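Local coordinates for restriction endonuclease R.BpuJI (Bacillus pumilus, PDB 5HNF), which probably cleaves DNA as an endonuclease, the chain here being its N-terminal DNA-binding part in complex with pyrene- and phenanthrene-modified DNA, at residues 154-159 against 185-190; 158-163 against 231-236. All blocks are in the same frame, centred on the assembly; numbering follows the deposited sequence.

How the contacts relate
Helix 140-153 leads into a loop and the short strand 158-159, from which both contacts start. Contact 1 is made first: after 25 residues, 18 of them helical, the chain returns in helix 180-192 and packs on 154-159. Contact 2 needs 67 intervening residues, including helix 206-222 and strand 226-229, before strand 232-235 reaches 158-163. The shorter loop therefore closes well before the longer one does. Leu158 and Ser159 belong to both contacts, whose centres lie about 11 Å apart. Together they join the loop after helix 140-153 to helix 180-192, and strand 158-159 to strand 232-235 of the three-stranded antiparallel sheet, a topology consistent with a winged-helix fold.

Contact 1: 154-159 against 185-190; sequences NNIQLS and EKIIED
On the helix whose Ile187 and Ile188 meet Ile156 and Leu158, Asp190 OD2 is gripped by two groups, Lys186 NZ at 2.7 Å and the hydroxyl of Tyr166. Lys186 NZ also bonds Asp190 OD1, meeting the carboxylate on its syn side and 25° out of its plane. This salt bridge spans one turn of helix 180-192. The facing segment 154-159 leaves helix 140-153 through a Schellman motif, evidenced by the positive phi of Asn155 and the bond from Ile156 N to Ala151 O. No hydrogen bond joins the two segments, so the contact is apolar packing of this linker on helix 180-192. Ile156 places CG1 between its backbone N and carbonyl carbon (chi1 66°) and then extends, which carries CD1 to 3.9 Å from Ile188 CG1 and 4.4 Å from Ile187 CG2. Next along, Leu158 and Ile187 cross at about a right angle, with Leu158 CD2 4.0 Å from Ile187 CD1; Val147 and Ala151 of helix 140-153 also touch Leu158. At the other end the amide of Asn154 is held by ND2 bonding to Thr150 O, while its OD1 lies 4.2 Å from Ile188 CD1.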
# COMPACT_ATOMS: atom_id res chain seq x y z
N ASN A 154 12.73 -22.75 -3.85
CA ASN A 154 12.27 -23.77 -4.79
C ASN A 154 12.78 -23.57 -6.22
O ASN A 154 12.33 -24.26 -7.15
CB ASN A 154 10.74 -23.79 -4.78
CG ASN A 154 10.19 -24.53 -3.58
OD1 ASN A 154 9.88 -25.72 -3.66
ND2 ASN A 154 10.08 -23.85 -2.47
N ASN A 155 13.73 -22.66 -6.39
CA ASN A 155 14.36 -22.42 -7.68
C ASN A 155 13.34 -22.09 -8.79
O ASN A 155 13.50 -22.52 -9.92
CB ASN A 155 15.23 -23.64 -8.10
CG ASN A 155 16.39 -23.88 -7.13
OD1 ASN A 155 16.93 -22.93 -6.55
ND2 ASN A 155 16.79 -25.14 -6.97
N ILE A 156 12.31 -21.33 -8.46
CA ILE A 156 11.47 -20.75 -9.50
C ILE A 156 11.40 -19.23 -9.40
O ILE A 156 11.73 -18.62 -8.36
CB ILE A 156 10.02 -21.34 -9.48
CG1 ILE A 156 9.29 -20.92 -8.19
CG2 ILE A 156 10.05 -22.85 -9.68
CD1 ILE A 156 7.81 -21.28 -8.20
N GLN A 157 11.05 -18.60 -10.51
CA GLN A 157 10.87 -17.15 -10.53
C GLN A 157 9.41 -16.83 -10.73
O GLN A 157 8.72 -17.49 -11.53
CB GLN A 157 11.72 -16.51 -11.62
CG GLN A 157 13.21 -16.78 -11.47
CD GLN A 157 14.03 -16.19 -12.61
OE1 GLN A 157 14.95 -15.41 -12.38
NE2 GLN A 157 13.68 -16.55 -13.84
N LEU A 158 8.93 -15.81 -10.04
CA LEU A 158 7.53 -15.44 -10.16
C LEU A 158 7.33 -14.22 -11.03
O LEU A 158 8.13 -13.30 -11.02
CB LEU A 158 6.92 -15.17 -8.79
CG LEU A 158 7.06 -16.29 -7.77
CD1 LEU A 158 6.31 -15.90 -6.50
CD2 LEU A 158 6.52 -17.60 -8.33
N SER A 159 6.24 -14.21 -11.80
CA SER A 159 5.90 -13.03 -12.58
C SER A 159 4.99 -12.09 -11.80
O SER A 159 4.46 -12.46 -10.76
CB SER A 159 5.22 -13.43 -13.88
OG SER A 159 3.92 -13.97 -13.59
N GLU A 185 3.60 -24.20 -4.00
CA GLU A 185 3.21 -25.54 -4.46
C GLU A 185 2.13 -25.52 -5.55
O GLU A 185 2.23 -26.26 -6.54
CB GLU A 185 2.71 -26.37 -3.28
CG GLU A 185 3.80 -26.81 -2.35
CD GLU A 185 3.26 -27.47 -1.09
OE1 GLU A 185 2.04 -27.35 -0.82
OE2 GLU A 185 4.06 -28.09 -0.36
N LYS A 186 1.10 -24.70 -5.34
CA LYS A 186 0.05 -24.51 -6.33
C LYS A 186 0.59 -23.94 -7.64
O LYS A 186 0.21 -24.40 -8.72
CB LYS A 186 -1.03 -23.59 -5.77
CG LYS A 186 -2.24 -23.42 -6.68
CD LYS A 186 -3.05 -24.69 -6.78
CE LYS A 186 -4.31 -24.46 -7.59
NZ LYS A 186 -4.00 -24.17 -9.01
N ILE A 187 1.47 -22.94 -7.57
CA ILE A 187 2.04 -22.37 -8.78
C ILE A 187 2.84 -23.41 -9.56
O ILE A 187 2.70 -23.54 -10.78
CB ILE A 187 2.91 -21.16 -8.46
CG1 ILE A 187 2.01 -20.01 -8.00
CG2 ILE A 187 3.75 -20.70 -9.67
CD1 ILE A 187 2.82 -18.80 -7.46
N ILE A 188 3.64 -24.19 -8.84
CA ILE A 188 4.42 -25.25 -9.48
C ILE A 188 3.50 -26.31 -10.09
O ILE A 188 3.75 -26.78 -11.19
CB ILE A 188 5.39 -25.90 -8.48
CG1 ILE A 188 6.51 -24.91 -8.15
CG2 ILE A 188 5.99 -27.20 -9.04
CD1 ILE A 188 7.40 -25.34 -6.99
N GLU A 189 2.42 -26.65 -9.39
CA GLU A 189 1.45 -27.59 -9.93
C GLU A 189 0.81 -27.08 -11.22
O GLU A 189 0.69 -27.83 -12.20
CB GLU A 189 0.36 -27.89 -8.89
CG GLU A 189 -0.80 -28.72 -9.41
CD GLU A 189 -2.04 -28.59 -8.54
OE1 GLU A 189 -1.89 -28.47 -7.31
OE2 GLU A 189 -3.16 -28.58 -9.09
N ASP A 190 0.40 -25.81 -11.24
CA ASP A 190 -0.29 -25.25 -12.42
C ASP A 190 0.65 -25.20 -13.61
O ASP A 190 0.26 -25.49 -14.74
CB ASP A 190 -0.85 -23.85 -12.12
CG ASP A 190 -2.15 -23.88 -11.35
OD1 ASP A 190 -2.74 -24.97 -11.22
OD2 ASP A 190 -2.61 -22.82 -10.88

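Contact 2: 158-163 against 231-236; sequences LSKDDI and NLVKLN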
# COMPACT_ATOMS: atom_id res chain seq x y z
N LEU A 158 8.93 -15.81 -10.04
CA LEU A 158 7.53 -15.44 -10.16
C LEU A 158 7.33 -14.22 -11.03
O LEU A 158 8.13 -13.30 -11.02
CB LEU A 158 6.92 -15.17 -8.79
CG LEU A 158 7.06 -16.29 -7.77
CD1 LEU A 158 6.31 -15.90 -6.50
CD2 LEU A 158 6.52 -17.60 -8.33
N SER A 159 6.24 -14.21 -11.80
CA SER A 159 5.90 -13.03 -12.58
C SER A 159 4.99 -12.09 -11.80
O SER A 159 4.46 -12.46 -10.76
CB SER A 159 5.22 -13.43 -13.88
OG SER A 159 3.92 -13.97 -13.59
N LYS A 160 4.78 -10.90 -12.34
CA LYS A 160 3.77 -9.98 -11.80
C LYS A 160 2.38 -10.64 -11.82
O LYS A 160 1.58 -10.47 -10.89
CB LYS A 160 3.77 -8.66 -12.60
CG LYS A 160 5.02 -7.81 -12.38
CD LYS A 160 5.04 -6.55 -13.25
CE LYS A 160 4.99 -6.87 -14.74
NZ LYS A 160 5.07 -5.64 -15.60
N ASP A 161 2.07 -11.38 -12.90
CA ASP A 161 0.79 -12.08 -12.98
C ASP A 161 0.64 -13.15 -11.90
O ASP A 161 -0.46 -13.34 -11.37
CB ASP A 161 0.60 -12.71 -14.37
CG ASP A 161 0.36 -11.68 -15.46
OD1 ASP A 161 -0.41 -10.72 -15.25
OD2 ASP A 161 0.93 -11.84 -16.56
N ASP A 162 1.72 -13.88 -11.61
CA ASP A 162 1.70 -14.82 -10.49
C ASP A 162 1.37 -14.12 -9.17
O ASP A 162 0.57 -14.61 -8.38
CB ASP A 162 3.05 -15.52 -10.34
CG ASP A 162 3.35 -16.48 -11.46
OD1 ASP A 162 2.42 -17.13 -12.01
OD2 ASP A 162 4.56 -16.61 -11.76
N ILE A 163 2.07 -13.03 -8.86
CA ILE A 163 1.79 -12.33 -7.62
C ILE A 163 0.34 -11.85 -7.62
O ILE A 163 -0.35 -11.94 -6.61
CB ILE A 163 2.77 -11.16 -7.42
CG1 ILE A 163 4.20 -11.71 -7.34
CG2 ILE A 163 2.43 -10.41 -6.13
CD1 ILE A 163 4.46 -12.54 -6.13
N ASN A 231 8.97 -9.05 -16.84
CA ASN A 231 7.75 -9.64 -16.30
C ASN A 231 7.94 -10.17 -14.88
O ASN A 231 6.98 -10.51 -14.20
CB ASN A 231 7.27 -10.78 -17.20
CG ASN A 231 5.78 -10.92 -17.18
OD1 ASN A 231 5.06 -9.93 -17.13
ND2 ASN A 231 5.30 -12.16 -17.19
N LEU A 232 9.18 -10.21 -14.42
CA LEU A 232 9.49 -10.97 -13.22
C LEU A 232 9.69 -10.09 -12.01
O LEU A 232 10.07 -8.93 -12.15
CB LEU A 232 10.75 -11.81 -13.42
CG LEU A 232 10.69 -12.84 -14.55
CD1 LEU A 232 12.04 -13.55 -14.67
CD2 LEU A 232 9.54 -13.83 -14.29
N VAL A 233 9.44 -10.64 -10.84
CA VAL A 233 9.62 -9.93 -9.59
C VAL A 233 10.72 -10.66 -8.85
O VAL A 233 10.61 -11.85 -8.59
CB VAL A 233 8.33 -9.88 -8.74
CG1 VAL A 233 8.60 -9.16 -7.41
CG2 VAL A 233 7.22 -9.18 -9.49
N LYS A 234 11.78 -9.93 -8.49
CA LYS A 234 12.98 -10.54 -7.93
C LYS A 234 13.40 -9.81 -6.65
O LYS A 234 13.38 -8.57 -6.59
CB LYS A 234 14.14 -10.50 -8.93
CG LYS A 234 13.85 -11.19 -10.26
CD LYS A 234 15.05 -11.05 -11.17
CE LYS A 234 14.81 -11.68 -12.54
NZ LYS A 234 16.04 -11.61 -13.37
N LEU A 235 13.81 -10.57 -5.65
CA LEU A 235 14.36 -9.97 -4.45
C LEU A 235 15.69 -9.30 -4.70
O LEU A 235 16.52 -9.78 -5.51
CB LEU A 235 14.54 -11.01 -3.33
CG LEU A 235 13.22 -11.59 -2.80
CD1 LEU A 235 13.43 -12.89 -2.05
CD2 LEU A 235 12.50 -10.55 -1.92
N ASN A 236 15.93 -8.21 -3.97
CA ASN A 236 17.22 -7.55 -3.97
C ASN A 236 18.01 -8.05 -2.77
O ASN A 236 17.84 -7.55 -1.67
CB ASN A 236 17.07 -6.03 -3.92
CG ASN A 236 18.41 -5.34 -3.79
OD1 ASN A 236 19.46 -5.92 -4.10
ND2 ASN A 236 18.38 -4.10 -3.33
O HOH W 1 10.58 -14.44 -8.31
O HOH W 2 2.46 -13.64 -17.43
O HOH W 3 3.24 -10.65 -15.59
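Strand 158-159 pairs antiparallel with the start of strand 232-235, Ser159 and Leu232 forming a non-hydrogen-bonded pair with CA atoms 4.2 Å apart. Val233 N bonds Leu158 O (N-H...O 167°) before this pair, and Lys160 N bonds Asn231 O at 2.9 Å after it. This is the edge of a three-stranded sheet, arranged as in a winged-helix fold. The second link of the Leu158-Val233 pair runs through water 1, which accepts from Leu158 N and donates to Val233 O. A capping box starts the helix: Asp162 N bonds Ser159 OG at 3.0 Å, and Ser159 N returns a bond to Asp162 OD2, which also pairs with Arg191. Lys160 lays CG 3.9 Å from Val233 CG2, the two side chains crossing at about a right angle; a bend at chi3 (-59°) then brings CE alongside Asn231 OD1. A phosphate of the bound DNA is a long, weak ionic partner of Lys160 NZ. Cutting Lys160 back to an alanine removes CG and the atoms beyond, and would probably leave Val233 CG2 without that cover and the phosphate without this weak partner. Two waters join Asn231 to Asp161: water 2 links ND2 to OD2, and water 3 accepts from Asp161 N and donates to Asn231 OD1 at 2.5 Å.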